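Local coordinates for protein sensor histidine kinase PdtaS (Mycobacterium tuberculosis, PDB 2YKF) that probably senses nutrient deprivation by binding cyclic di-GMP and autophosphorylates on a histidine to start a two-component signalling cascade, at residues 34-39 and 148-152; 40-46 and 125-131; 52-58 and 71-77; 64-68 and 130-134; 84-88 and 114-118. All blocks are in the same frame, centred on the assembly; numbering follows the deposited sequence. Where two conformers were deposited one is given.

Contact 1: 34-39 and 148-152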
# COMPACT_ATOMS: atom_id res chain seq x y z
N LEU A 34 -1.15 8.46 -7.56
CA LEU A 34 -2.27 8.89 -8.40
C LEU A 34 -3.35 7.80 -8.61
O LEU A 34 -4.54 8.09 -8.44
CB LEU A 34 -1.68 9.38 -9.74
CG LEU A 34 -2.70 9.82 -10.77
CD1 LEU A 34 -3.52 11.07 -10.29
CD2 LEU A 34 -1.94 10.11 -12.07
N ALA A 35 -2.94 6.56 -8.95
CA ALA A 35 -3.88 5.44 -9.16
C ALA A 35 -4.66 5.18 -7.85
O ALA A 35 -5.90 5.06 -7.87
CB ALA A 35 -3.13 4.18 -9.57
N ASP A 36 -3.96 5.26 -6.70
CA ASP A 36 -4.65 5.04 -5.42
C ASP A 36 -5.67 6.15 -5.09
O ASP A 36 -6.79 5.87 -4.60
CB ASP A 36 -3.67 4.97 -4.27
CG ASP A 36 -2.80 3.64 -4.31
OD1 ASP A 36 -3.10 2.77 -5.16
OD2 ASP A 36 -1.85 3.51 -3.51
N LEU A 37 -5.23 7.40 -5.23
CA LEU A 37 -6.15 8.53 -4.94
C LEU A 37 -7.31 8.59 -5.93
O LEU A 37 -8.36 9.15 -5.60
CB LEU A 37 -5.38 9.82 -4.98
CG LEU A 37 -4.30 10.12 -3.94
CD1 LEU A 37 -3.51 11.33 -4.42
CD2 LEU A 37 -4.87 10.36 -2.59
N SER A 38 -7.09 8.11 -7.15
CA SER A 38 -8.15 8.12 -8.17
C SER A 38 -9.06 6.88 -8.06
O SER A 38 -10.07 6.84 -8.74
CB SER A 38 -7.57 8.12 -9.59
OG SER A 38 -6.62 9.15 -9.81
N PHE A 39 -8.65 5.84 -7.30
CA PHE A 39 -9.34 4.54 -7.36
C PHE A 39 -9.49 4.06 -8.81
O PHE A 39 -10.57 3.54 -9.20
CB PHE A 39 -10.75 4.62 -6.69
CG PHE A 39 -10.73 5.20 -5.32
CD1 PHE A 39 -10.51 4.39 -4.21
CD2 PHE A 39 -10.89 6.56 -5.11
CE1 PHE A 39 -10.45 4.93 -2.94
CE2 PHE A 39 -10.79 7.10 -3.85
CZ PHE A 39 -10.60 6.28 -2.75
N TYR A 148 -9.67 12.16 -1.53
CA TYR A 148 -8.65 11.49 -2.40
C TYR A 148 -8.83 11.90 -3.86
O TYR A 148 -7.83 12.20 -4.56
CB TYR A 148 -8.83 9.97 -2.33
CG TYR A 148 -8.17 9.23 -1.22
CD1 TYR A 148 -7.88 9.82 -0.04
CD2 TYR A 148 -7.84 7.88 -1.40
CE1 TYR A 148 -7.24 9.08 0.98
CE2 TYR A 148 -7.22 7.17 -0.41
CZ TYR A 148 -6.95 7.76 0.76
OH TYR A 148 -6.35 7.05 1.79
N ARG A 149 -10.06 11.85 -4.36
CA ARG A 149 -10.35 12.18 -5.74
C ARG A 149 -10.02 13.63 -6.05
O ARG A 149 -9.47 13.95 -7.09
CB ARG A 149 -11.81 11.86 -6.05
CG ARG A 149 -12.15 10.35 -5.83
CD ARG A 149 -13.62 10.06 -6.11
NE ARG A 149 -13.81 8.63 -6.37
CZ ARG A 149 -14.54 7.84 -5.61
NH1 ARG A 149 -15.20 8.33 -4.59
NH2 ARG A 149 -14.62 6.56 -5.89
N LEU A 150 -10.30 14.51 -5.11
CA LEU A 150 -9.94 15.96 -5.27
C LEU A 150 -8.44 16.17 -5.36
O LEU A 150 -7.95 16.94 -6.19
CB LEU A 150 -10.56 16.80 -4.15
CG LEU A 150 -12.09 17.06 -4.31
CD1 LEU A 150 -12.51 17.74 -3.00
CD2 LEU A 150 -12.42 17.96 -5.49
N CYS A 151 -7.68 15.46 -4.54
CA CYS A 151 -6.21 15.51 -4.62
C CYS A 151 -5.70 14.92 -5.95
O CYS A 151 -4.75 15.48 -6.53
CB CYS A 151 -5.62 14.77 -3.40
SG CYS A 151 -3.79 15.02 -3.27
N ALA A 152 -6.30 13.80 -6.42
CA ALA A 152 -5.92 13.19 -7.71
C ALA A 152 -6.09 14.24 -8.83
O ALA A 152 -5.22 14.42 -9.67
CB ALA A 152 -6.77 11.94 -8.00

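Contact 2: 40-46 and 125-131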
# COMPACT_ATOMS: atom_id res chain seq x y z
N ALA A 40 -8.43 4.20 -9.59
CA ALA A 40 -8.46 4.03 -11.05
C ALA A 40 -7.21 3.43 -11.57
O ALA A 40 -6.10 3.67 -11.00
CB ALA A 40 -8.73 5.46 -11.74
N ASP A 41 -7.33 2.75 -12.71
CA ASP A 41 -6.20 2.34 -13.49
C ASP A 41 -5.63 3.45 -14.38
O ASP A 41 -6.39 4.30 -14.90
CB ASP A 41 -6.64 1.20 -14.43
CG ASP A 41 -7.10 0.00 -13.70
OD1 ASP A 41 -6.19 -0.79 -13.36
OD2 ASP A 41 -8.34 -0.18 -13.49
N TYR A 42 -4.30 3.48 -14.60
CA TYR A 42 -3.78 4.44 -15.62
C TYR A 42 -2.93 3.69 -16.59
O TYR A 42 -2.17 2.72 -16.20
CB TYR A 42 -2.89 5.54 -14.97
CG TYR A 42 -3.71 6.60 -14.26
CD1 TYR A 42 -4.15 6.41 -12.94
CD2 TYR A 42 -4.08 7.80 -14.94
CE1 TYR A 42 -4.97 7.36 -12.32
CE2 TYR A 42 -4.85 8.75 -14.34
CZ TYR A 42 -5.27 8.55 -13.01
OH TYR A 42 -6.00 9.53 -12.42
N LEU A 43 -2.94 4.16 -17.84
CA LEU A 43 -2.01 3.66 -18.81
C LEU A 43 -1.23 4.86 -19.30
O LEU A 43 -1.79 5.90 -19.39
CB LEU A 43 -2.77 3.03 -19.96
CG LEU A 43 -3.06 1.53 -19.94
CD1 LEU A 43 -3.59 0.98 -18.71
CD2 LEU A 43 -4.00 1.19 -21.12
N MET A 44 0.04 4.69 -19.65
CA MET A 44 0.83 5.77 -20.19
C MET A 44 1.10 5.50 -21.68
O MET A 44 1.60 4.46 -22.03
CB MET A 44 2.17 5.87 -19.49
CG MET A 44 3.03 7.01 -20.06
SD MET A 44 4.68 7.08 -19.25
CE MET A 44 4.15 8.07 -17.88
N TRP A 45 0.79 6.47 -22.52
CA TRP A 45 0.93 6.32 -24.00
C TRP A 45 1.94 7.31 -24.52
O TRP A 45 1.95 8.46 -24.06
CB TRP A 45 -0.40 6.63 -24.67
CG TRP A 45 -1.47 5.69 -24.27
CD1 TRP A 45 -2.37 5.84 -23.29
CD2 TRP A 45 -1.72 4.45 -24.88
NE1 TRP A 45 -3.20 4.73 -23.22
CE2 TRP A 45 -2.82 3.87 -24.21
CE3 TRP A 45 -1.17 3.80 -25.97
CZ2 TRP A 45 -3.37 2.63 -24.60
CZ3 TRP A 45 -1.69 2.54 -26.34
CH2 TRP A 45 -2.76 1.98 -25.65
N VAL A 46 2.83 6.84 -25.40
CA VAL A 46 3.74 7.72 -26.15
C VAL A 46 3.41 7.62 -27.67
O VAL A 46 2.66 6.71 -28.08
CB VAL A 46 5.25 7.48 -25.88
CG1 VAL A 46 5.61 7.80 -24.34
CG2 VAL A 46 5.73 6.03 -26.28
N VAL A 125 4.68 15.11 -23.69
CA VAL A 125 5.57 13.95 -23.93
C VAL A 125 4.92 12.59 -23.76
O VAL A 125 5.48 11.56 -24.22
CB VAL A 125 6.89 14.05 -23.15
CG1 VAL A 125 7.65 15.29 -23.55
CG2 VAL A 125 6.61 14.07 -21.58
N ALA A 126 3.77 12.56 -23.11
CA ALA A 126 3.00 11.34 -22.97
C ALA A 126 1.60 11.71 -22.67
O ALA A 126 1.33 12.85 -22.30
CB ALA A 126 3.59 10.38 -21.79
N VAL A 127 0.70 10.75 -22.80
CA VAL A 127 -0.69 10.90 -22.40
C VAL A 127 -1.14 9.73 -21.49
O VAL A 127 -0.83 8.59 -21.78
CB VAL A 127 -1.61 10.95 -23.63
CG1 VAL A 127 -3.03 11.02 -23.21
CG2 VAL A 127 -1.25 12.21 -24.45
N LEU A 128 -1.87 10.03 -20.44
CA LEU A 128 -2.38 9.02 -19.51
C LEU A 128 -3.76 8.77 -19.89
O LEU A 128 -4.50 9.74 -20.13
CB LEU A 128 -2.43 9.62 -18.09
CG LEU A 128 -1.06 10.08 -17.52
CD1 LEU A 128 -1.27 10.54 -16.10
CD2 LEU A 128 -0.08 8.92 -17.50
N THR A 129 -4.17 7.51 -19.94
CA THR A 129 -5.63 7.24 -19.91
C THR A 129 -6.01 6.67 -18.56
O THR A 129 -5.26 5.82 -18.01
CB THR A 129 -6.05 6.30 -21.06
OG1 THR A 129 -5.22 5.10 -21.04
CG2 THR A 129 -5.89 7.08 -22.47
N ARG A 130 -7.12 7.17 -18.01
CA ARG A 130 -7.65 6.71 -16.74
C ARG A 130 -8.86 5.75 -16.98
O ARG A 130 -9.75 6.06 -17.80
CB ARG A 130 -8.08 7.93 -15.92
CG ARG A 130 -8.67 7.68 -14.53
CD ARG A 130 -9.03 9.05 -13.84
NE ARG A 130 -9.76 8.95 -12.54
CZ ARG A 130 -9.94 9.97 -11.67
NH1 ARG A 130 -9.45 11.18 -11.92
NH2 ARG A 130 -10.60 9.77 -10.52
N HIS A 131 -8.89 4.60 -16.33
CA HIS A 131 -9.98 3.65 -16.55
C HIS A 131 -10.49 3.27 -15.19
O HIS A 131 -9.68 3.03 -14.28
CB HIS A 131 -9.44 2.42 -17.23
CG HIS A 131 -8.62 2.70 -18.46
ND1 HIS A 131 -8.99 2.24 -19.71
CD2 HIS A 131 -7.41 3.28 -18.61
CE1 HIS A 131 -8.05 2.58 -20.59
NE2 HIS A 131 -7.08 3.20 -19.94

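Contact 3: 52-58 and 71-77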
# COMPACT_ATOMS: atom_id res chain seq x y z
N VAL A 52 2.15 6.64 -34.67
CA VAL A 52 1.59 5.42 -34.07
C VAL A 52 1.73 5.54 -32.50
O VAL A 52 2.68 6.14 -31.99
CB VAL A 52 2.27 4.13 -34.68
CG1 VAL A 52 2.14 2.93 -33.79
CG2 VAL A 52 1.70 3.80 -36.16
N LEU A 53 0.77 4.97 -31.77
CA LEU A 53 0.75 5.06 -30.31
C LEU A 53 1.21 3.75 -29.65
O LEU A 53 0.79 2.67 -30.06
CB LEU A 53 -0.65 5.41 -29.82
CG LEU A 53 -1.29 6.61 -30.48
CD1 LEU A 53 -2.62 6.92 -29.81
CD2 LEU A 53 -0.39 7.82 -30.48
N VAL A 54 2.01 3.87 -28.57
CA VAL A 54 2.52 2.75 -27.82
C VAL A 54 2.22 2.95 -26.33
O VAL A 54 2.52 4.03 -25.75
CB VAL A 54 4.04 2.69 -28.00
CG1 VAL A 54 4.64 1.46 -27.30
CG2 VAL A 54 4.39 2.73 -29.49
N CYS A 55 1.61 1.93 -25.72
CA CYS A 55 1.46 1.96 -24.23
C CYS A 55 2.78 1.47 -23.60
O CYS A 55 3.25 0.32 -23.88
CB CYS A 55 0.29 1.09 -23.75
SG CYS A 55 0.18 0.98 -21.90
N VAL A 56 3.40 2.31 -22.76
CA VAL A 56 4.73 2.02 -22.27
C VAL A 56 4.71 1.75 -20.73
O VAL A 56 5.73 1.36 -20.21
CB VAL A 56 5.76 3.17 -22.55
CG1 VAL A 56 6.03 3.34 -24.10
CG2 VAL A 56 5.22 4.47 -21.99
N ALA A 57 3.57 1.93 -20.07
CA ALA A 57 3.50 1.67 -18.61
C ALA A 57 2.08 1.62 -18.22
O ALA A 57 1.19 2.16 -18.92
CB ALA A 57 4.26 2.74 -17.74
N GLN A 58 1.83 0.95 -17.08
CA GLN A 58 0.49 0.77 -16.63
C GLN A 58 0.51 0.67 -15.09
O GLN A 58 1.46 0.05 -14.51
CB GLN A 58 0.01 -0.58 -17.18
CG GLN A 58 -1.39 -1.05 -16.59
CD GLN A 58 -1.85 -2.32 -17.32
OE1 GLN A 58 -1.10 -2.91 -18.09
NE2 GLN A 58 -3.09 -2.73 -17.09
N ASP A 71 -2.45 -7.24 -19.27
CA ASP A 71 -1.29 -6.39 -19.32
C ASP A 71 -1.26 -5.59 -20.62
O ASP A 71 -1.05 -6.15 -21.69
CB ASP A 71 -0.01 -7.22 -19.19
CG ASP A 71 1.25 -6.34 -19.00
OD1 ASP A 71 1.17 -5.09 -19.14
OD2 ASP A 71 2.33 -6.94 -18.75
N ALA A 72 -1.39 -4.26 -20.51
CA ALA A 72 -1.39 -3.38 -21.71
C ALA A 72 -0.03 -2.87 -22.21
O ALA A 72 0.09 -2.29 -23.35
CB ALA A 72 -2.41 -2.19 -21.50
N VAL A 73 1.02 -3.09 -21.43
CA VAL A 73 2.32 -2.55 -21.73
C VAL A 73 2.86 -3.21 -23.00
O VAL A 73 2.74 -4.44 -23.15
CB VAL A 73 3.30 -2.80 -20.59
CG1 VAL A 73 4.64 -2.26 -20.98
CG2 VAL A 73 2.80 -2.05 -19.28
N GLY A 74 3.43 -2.39 -23.89
CA GLY A 74 3.98 -2.85 -25.16
C GLY A 74 2.94 -2.85 -26.28
O GLY A 74 3.29 -3.05 -27.43
N THR A 75 1.68 -2.64 -25.95
CA THR A 75 0.61 -2.51 -26.97
C THR A 75 0.93 -1.35 -27.96
O THR A 75 1.17 -0.22 -27.55
CB THR A 75 -0.73 -2.10 -26.32
OG1 THR A 75 -1.25 -3.17 -25.54
CG2 THR A 75 -1.79 -1.75 -27.38
N VAL A 76 0.80 -1.63 -29.26
CA VAL A 76 1.17 -0.68 -30.31
C VAL A 76 -0.04 -0.58 -31.20
O VAL A 76 -0.60 -1.60 -31.67
CB VAL A 76 2.39 -1.17 -31.12
CG1 VAL A 76 2.63 -0.29 -32.36
CG2 VAL A 76 3.69 -1.20 -30.26
N VAL A 77 -0.51 0.63 -31.39
CA VAL A 77 -1.85 0.81 -31.92
C VAL A 77 -1.85 1.99 -32.89
O VAL A 77 -1.10 2.98 -32.71
CB VAL A 77 -2.84 0.98 -30.75
CG1 VAL A 77 -3.51 2.31 -30.76
CG2 VAL A 77 -3.83 -0.16 -30.65
O HOH W 1 0.95 -4.20 -16.73

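Contact 4: 64-68 and 130-134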
# COMPACT_ATOMS: atom_id res chain seq x y z
N GLY A 64 -8.79 0.03 -4.87
CA GLY A 64 -10.06 -0.54 -5.41
C GLY A 64 -9.81 -1.51 -6.53
O GLY A 64 -8.65 -1.69 -6.97
N PRO A 65 -10.87 -2.16 -7.05
CA PRO A 65 -10.66 -3.11 -8.20
C PRO A 65 -10.11 -2.50 -9.46
O PRO A 65 -10.42 -1.36 -9.77
CB PRO A 65 -12.08 -3.65 -8.48
CG PRO A 65 -13.00 -2.66 -7.90
CD PRO A 65 -12.30 -2.13 -6.65
N THR A 66 -9.34 -3.27 -10.22
CA THR A 66 -8.89 -2.85 -11.54
C THR A 66 -10.03 -3.11 -12.57
O THR A 66 -10.87 -3.95 -12.34
CB THR A 66 -7.63 -3.65 -11.95
OG1 THR A 66 -7.10 -3.15 -13.16
CG2 THR A 66 -7.95 -5.14 -12.20
N VAL A 67 -10.00 -2.42 -13.68
CA VAL A 67 -10.87 -2.75 -14.82
C VAL A 67 -9.99 -3.07 -16.00
O VAL A 67 -10.47 -3.38 -17.10
CB VAL A 67 -11.90 -1.65 -15.13
CG1 VAL A 67 -12.79 -1.45 -13.85
CG2 VAL A 67 -11.20 -0.32 -15.59
N VAL A 68 -8.68 -3.11 -15.75
CA VAL A 68 -7.75 -3.50 -16.78
C VAL A 68 -6.99 -4.74 -16.32
O VAL A 68 -5.92 -4.64 -15.73
CB VAL A 68 -6.81 -2.32 -17.19
CG1 VAL A 68 -6.10 -2.63 -18.45
CG2 VAL A 68 -7.64 -1.01 -17.28
N ARG A 130 -7.12 7.17 -18.01
CA ARG A 130 -7.65 6.71 -16.74
C ARG A 130 -8.86 5.75 -16.98
O ARG A 130 -9.75 6.06 -17.80
CB ARG A 130 -8.08 7.93 -15.92
CG ARG A 130 -8.67 7.68 -14.53
CD ARG A 130 -9.03 9.05 -13.84
NE ARG A 130 -9.76 8.95 -12.54
CZ ARG A 130 -9.94 9.97 -11.67
NH1 ARG A 130 -9.45 11.18 -11.92
NH2 ARG A 130 -10.60 9.77 -10.52
N HIS A 131 -8.89 4.60 -16.33
CA HIS A 131 -9.98 3.65 -16.55
C HIS A 131 -10.49 3.27 -15.19
O HIS A 131 -9.68 3.03 -14.28
CB HIS A 131 -9.44 2.42 -17.23
CG HIS A 131 -8.62 2.70 -18.46
ND1 HIS A 131 -8.99 2.24 -19.71
CD2 HIS A 131 -7.41 3.28 -18.61
CE1 HIS A 131 -8.05 2.58 -20.59
NE2 HIS A 131 -7.08 3.20 -19.94
N GLN A 132 -11.80 3.25 -15.00
CA GLN A 132 -12.32 2.91 -13.71
C GLN A 132 -13.67 2.26 -13.79
O GLN A 132 -14.30 2.31 -14.85
CB GLN A 132 -12.37 4.18 -12.86
CG GLN A 132 -13.45 5.18 -13.26
CD GLN A 132 -13.26 6.52 -12.54
OE1 GLN A 132 -13.20 6.57 -11.30
NE2 GLN A 132 -13.14 7.58 -13.32
N PRO A 133 -14.13 1.64 -12.68
CA PRO A 133 -15.38 0.89 -12.72
C PRO A 133 -16.54 1.76 -13.15
O PRO A 133 -16.53 2.99 -12.91
CB PRO A 133 -15.55 0.42 -11.28
CG PRO A 133 -14.15 0.39 -10.72
CD PRO A 133 -13.54 1.61 -11.32
N GLU A 134 -17.49 1.14 -13.85
CA GLU A 134 -18.75 1.83 -14.23
C GLU A 134 -19.43 2.30 -12.94
O GLU A 134 -19.22 1.68 -11.86
CB GLU A 134 -19.67 0.98 -15.13
CG GLU A 134 -20.13 -0.38 -14.57
CD GLU A 134 -21.54 -0.80 -15.09
OE1 GLU A 134 -22.16 -0.05 -15.92
OE2 GLU A 134 -22.05 -1.87 -14.64

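Contact 5: 84-88 and 114-118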
# COMPACT_ATOMS: atom_id res chain seq x y z
N LEU A 84 -8.88 10.59 -29.36
CA LEU A 84 -8.62 11.59 -28.29
C LEU A 84 -7.13 11.63 -27.82
O LEU A 84 -6.44 12.68 -27.89
CB LEU A 84 -9.58 11.38 -27.10
CG LEU A 84 -9.57 12.48 -26.04
CD1 LEU A 84 -9.29 13.88 -26.64
CD2 LEU A 84 -10.85 12.44 -25.25
N VAL A 85 -6.63 10.49 -27.38
CA VAL A 85 -5.22 10.36 -27.05
C VAL A 85 -4.36 10.99 -28.14
O VAL A 85 -3.51 11.85 -27.86
CB VAL A 85 -4.83 8.87 -26.91
CG1 VAL A 85 -3.30 8.73 -26.70
CG2 VAL A 85 -5.68 8.21 -25.78
N ALA A 86 -4.60 10.59 -29.39
CA ALA A 86 -3.86 11.17 -30.54
C ALA A 86 -3.97 12.71 -30.57
O ALA A 86 -2.95 13.42 -30.75
CB ALA A 86 -4.37 10.54 -31.90
N ALA A 87 -5.18 13.22 -30.36
CA ALA A 87 -5.44 14.67 -30.36
C ALA A 87 -4.78 15.38 -29.17
O ALA A 87 -4.37 16.54 -29.27
CB ALA A 87 -6.93 14.94 -30.31
N THR A 88 -4.70 14.70 -28.01
CA THR A 88 -4.04 15.30 -26.83
C THR A 88 -2.57 15.51 -27.08
O THR A 88 -1.98 16.44 -26.53
CB THR A 88 -4.27 14.48 -25.55
OG1 THR A 88 -5.66 14.18 -25.42
CG2 THR A 88 -3.85 15.29 -24.29
N GLU A 114 -10.93 8.86 -19.07
CA GLU A 114 -10.44 10.24 -19.22
C GLU A 114 -8.98 10.28 -19.66
O GLU A 114 -8.16 9.43 -19.30
CB GLU A 114 -10.64 11.03 -17.95
CG GLU A 114 -12.07 10.95 -17.42
CD GLU A 114 -12.11 10.71 -15.93
OE1 GLU A 114 -11.44 11.48 -15.20
OE2 GLU A 114 -12.78 9.73 -15.48
N VAL A 115 -8.67 11.27 -20.46
CA VAL A 115 -7.43 11.36 -21.11
C VAL A 115 -6.82 12.65 -20.62
O VAL A 115 -7.51 13.69 -20.52
CB VAL A 115 -7.66 11.35 -22.65
CG1 VAL A 115 -6.38 11.55 -23.41
CG2 VAL A 115 -8.36 10.07 -23.07
N SER A 116 -5.56 12.58 -20.25
CA SER A 116 -4.82 13.79 -19.84
C SER A 116 -3.35 13.77 -20.23
O SER A 116 -2.69 12.72 -20.22
CB SER A 116 -5.01 14.08 -18.37
OG SER A 116 -4.63 12.98 -17.61
N PRO A 117 -2.81 14.95 -20.51
CA PRO A 117 -1.45 15.01 -20.93
C PRO A 117 -0.42 15.07 -19.79
O PRO A 117 -0.71 15.58 -18.71
CB PRO A 117 -1.40 16.35 -21.66
CG PRO A 117 -2.35 17.19 -20.83
CD PRO A 117 -3.48 16.27 -20.57
N VAL A 118 0.77 14.62 -20.09
CA VAL A 118 1.90 14.80 -19.24
C VAL A 118 2.81 15.75 -20.02
O VAL A 118 3.24 15.39 -21.11
CB VAL A 118 2.63 13.47 -19.04
CG1 VAL A 118 3.90 13.65 -18.19
CG2 VAL A 118 1.69 12.41 -18.38

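Contact 1: 34-39 and 148-152
L37 and Y148 meet where two helices of the GAF domain cross: the C-terminal turn of helix 18-38 and a turn in the first half of helix 143-161, whose short segments run 137° apart with axes 8.0 Å from each other. With CG held beside its backbone N (chi1 -67°), L37 presents both methyls to the partner helix. CD2 sits over one face of the Y148 ring, shifted toward the rim, in a CH-pi contact 4.0 Å from the ring centroid, while CD1 reaches the SG of C151 at 3.9 Å. Nearer the backbone, L37 CB rests 3.9 Å from A152 CB. That methyl also touches S38 OG at 3.3 Å, although the hydroxyl donates within its own helix, to L34 O at 2.7 Å, and is bonded to Y42 OH as well. L34 O is thus gripped by OG and N of S38, from opposite faces of its carbonyl plane. F39 brings CZ to 3.5 Å from Y148 CD2, the two rings near parallel (18°) but slid until they barely overlap. In one of its two modelled conformers, the R149 guanidinium turns a face to F39 CD2, and NH2 bonds R139 O. F183 of the PAS-like region meets the Y148 ring edge-to-face. With positive phi, F39 is the C-prime residue of a Schellman motif, A40 N reaching A35 O and F39 N weakly D36 O, a classic helix ending.

Contact 2: 40-46 and 125-131
From D41-H131 through W45-V127, strands 41-46 and 125-131 pair antiparallel, the hydrogen-bonded pairs D41-H131, L43-T129 and W45-V127 alternating with the non-hydrogen-bonded Y42-R130 and M44-L128. On the face bearing D41, L43, W45, T129 and H131, W45 turns the NE1 edge of its indole to T129, and NE1 donates to T129 OG1 at 3.0 Å, with the acceptor in the ring plane. T129 OG1 stands between its own backbone N and carbonyl carbon (chi1 53°), which aims it at the indole and lets it pair with H131 NE2 at 2.9 Å. L43 CB lies 3.4 Å from T129 OG1. The carboxylate of D41, on the same face, is bonded by the 64-68 loop. On the other face, Y42 and R130 run side by side, pointing the same way. R130 lies along one face of the Y42 ring, its CG in an off-centre CH-pi contact, and R130 CD is 3.4 Å from Y42 OH, a hydroxyl bonded to S38 OG. M44 CG touches A126 CB at 3.8 Å. By joining W45 NE1 and H131 NE2, the single hydroxyl of T129 satisfies two ring nitrogens on a buried face and ties the two strands together through their side chains as well as their backbones.

Contact 3: 52-58 and 71-77
Backbone hydrogen bonds join L53 to V77 in both directions, and C55 then bonds the second half of a turn: its N donates to T75 O at 2.9 Å and its O accepts from G74 N at 2.7 Å. Polar side chains take over at the far end. The extended chain of Q58, with CG anti to the backbone N (chi1 171°), delivers OE1 to A72 N at 2.8 Å in a fairly straight bond (161°), while NE2 goes to T70 O. Two acceptors, Q58 OE1 and D71 OD1, lie 3.3 Å apart, and a water donates to both, the bond to D71 being weak. Here the short strand 76-77, outermost in the GAF sheet within this chain, is led in by an Asx turn, D71 OD1 accepting from V73 N at 3.0 Å, and then by a type II turn from A72 to T75, with G74 at positive phi. T75 OG1 and T75 N both bond A72 O, from the same face of its plane. D71 OD2 makes a salt bridge to R205 of the second subunit. Among apolar contacts, V52 CG1 meets V76 CG1 at 3.6 Å, the two side chains crossing at about a right angle. V54 and V76 instead lie side by side, pointing the same way. V73 lays CG2 against Q58 CB at 3.8 Å.

Contact 4: 64-68 and 130-134
V67, in the loop that follows strand 53-59, sets its branched side chain against H131, Q132 and P133, where strand 123-131 gives way to loop. Its CB bond points toward that chain, and each methyl beyond it finds a different partner. CG1, anti to the carbonyl carbon (chi1 -60°), caps one face of the P133 ring, with P133 N nearest at 3.6 Å and P133 CG at 3.9 Å. CG2 occupies the place between the backbone N and the carbonyl carbon, which turns it toward H131: it is 3.6 Å from H131 CB and 3.7 Å from Q132 N. The two prongs thus straddle the backbone of Q132, whose own side chain starts out in the other direction. The neighbouring V68 adds CG2, 3.9 Å from H131 CB, and approaches the start of the imidazole at a slant. P65 CG comes to 4.3 Å from P133 CG, a looser touch between two rings. No hydrogen bond crosses between these segments; the contact is van der Waals packing over a modest 214 Å². The V67 backbone is anchored by D41, whose OD2 accepts from V67 N while OD1 bonds T66 OG1. P65 also packs on R139 of the second subunit, bringing this loop close to the dimer interface. T66 OG1 accepts in turn from V68 N at 3.0 Å (154°), the defining bond of an ST turn, here shaping a loop that lies over the end of a sheet strand in the GAF domain.

Contact 5: 84-88 and 114-118
V115 is the centre of the contact, its two methyls lodged against one side of helix 83-90. V115 CG1, anti to the backbone N (chi1 176°), is met at 3.4 Å by T88 OG1. V85 CA lies 4.0 Å from V115 CG1; V85 CG2 stands a little farther off, its side chain crossing the valine at about a right angle. CG2 of V115 faces L84 instead, 4.0 Å from L84 CG, the two side chains sliding past each other in opposite directions. One helical turn on from L84, the methyl of T88 takes a partner of its own: T88 CG2 lies over the face of the P117 ring, nearest to P117 CB at 3.7 Å. The threonine therefore splits its fork, oxygen over V115 and methyl over P117. This is helix-on-sheet packing at the margin of the GAF domain, the strand being outermost in the sheet within this chain; helix and strand segments run 24° apart with axes 8.5 Å from each other. The next shell explains the pose of T88. Its OG1 donates to L84 O at 3.0 Å, from well above the carbonyl plane, and T88 N bonds the same oxygen at 2.7 Å, so the hydroxyl is satisfied within its own helix and its approach to V115 is packing alone. V127 of the adjoining strand touches both V115 and T88. The strand itself is held by backbone bonds of E114 with R130 and of S116 with L128. S116 touches L156 of helix 143-161, while V118 packs on L24 and V27 of helix 18-38.

Contact 1 closes the widest loop, joining the end of helix 18-38 to helix 143-161 and enclosing all the others. Just after that first helix, contact 2 opens on strand 41-47 and closes on strand 123-131, pairing two neighbours in the GAF sheet; contacts 3 and 5 lie within it, in series. Contact 3 adds strand 76-77, outermost within this chain, to strand 53-59. Contact 4 starts between the two segments of contact 3, so those two cross, and it ends on the same stretch as contact 2, sharing R130 and H131. Contact 5, inside contacts 2 and 4, ties helix 83-90 to strand 114-120, the other outermost strand of the chain's sheet.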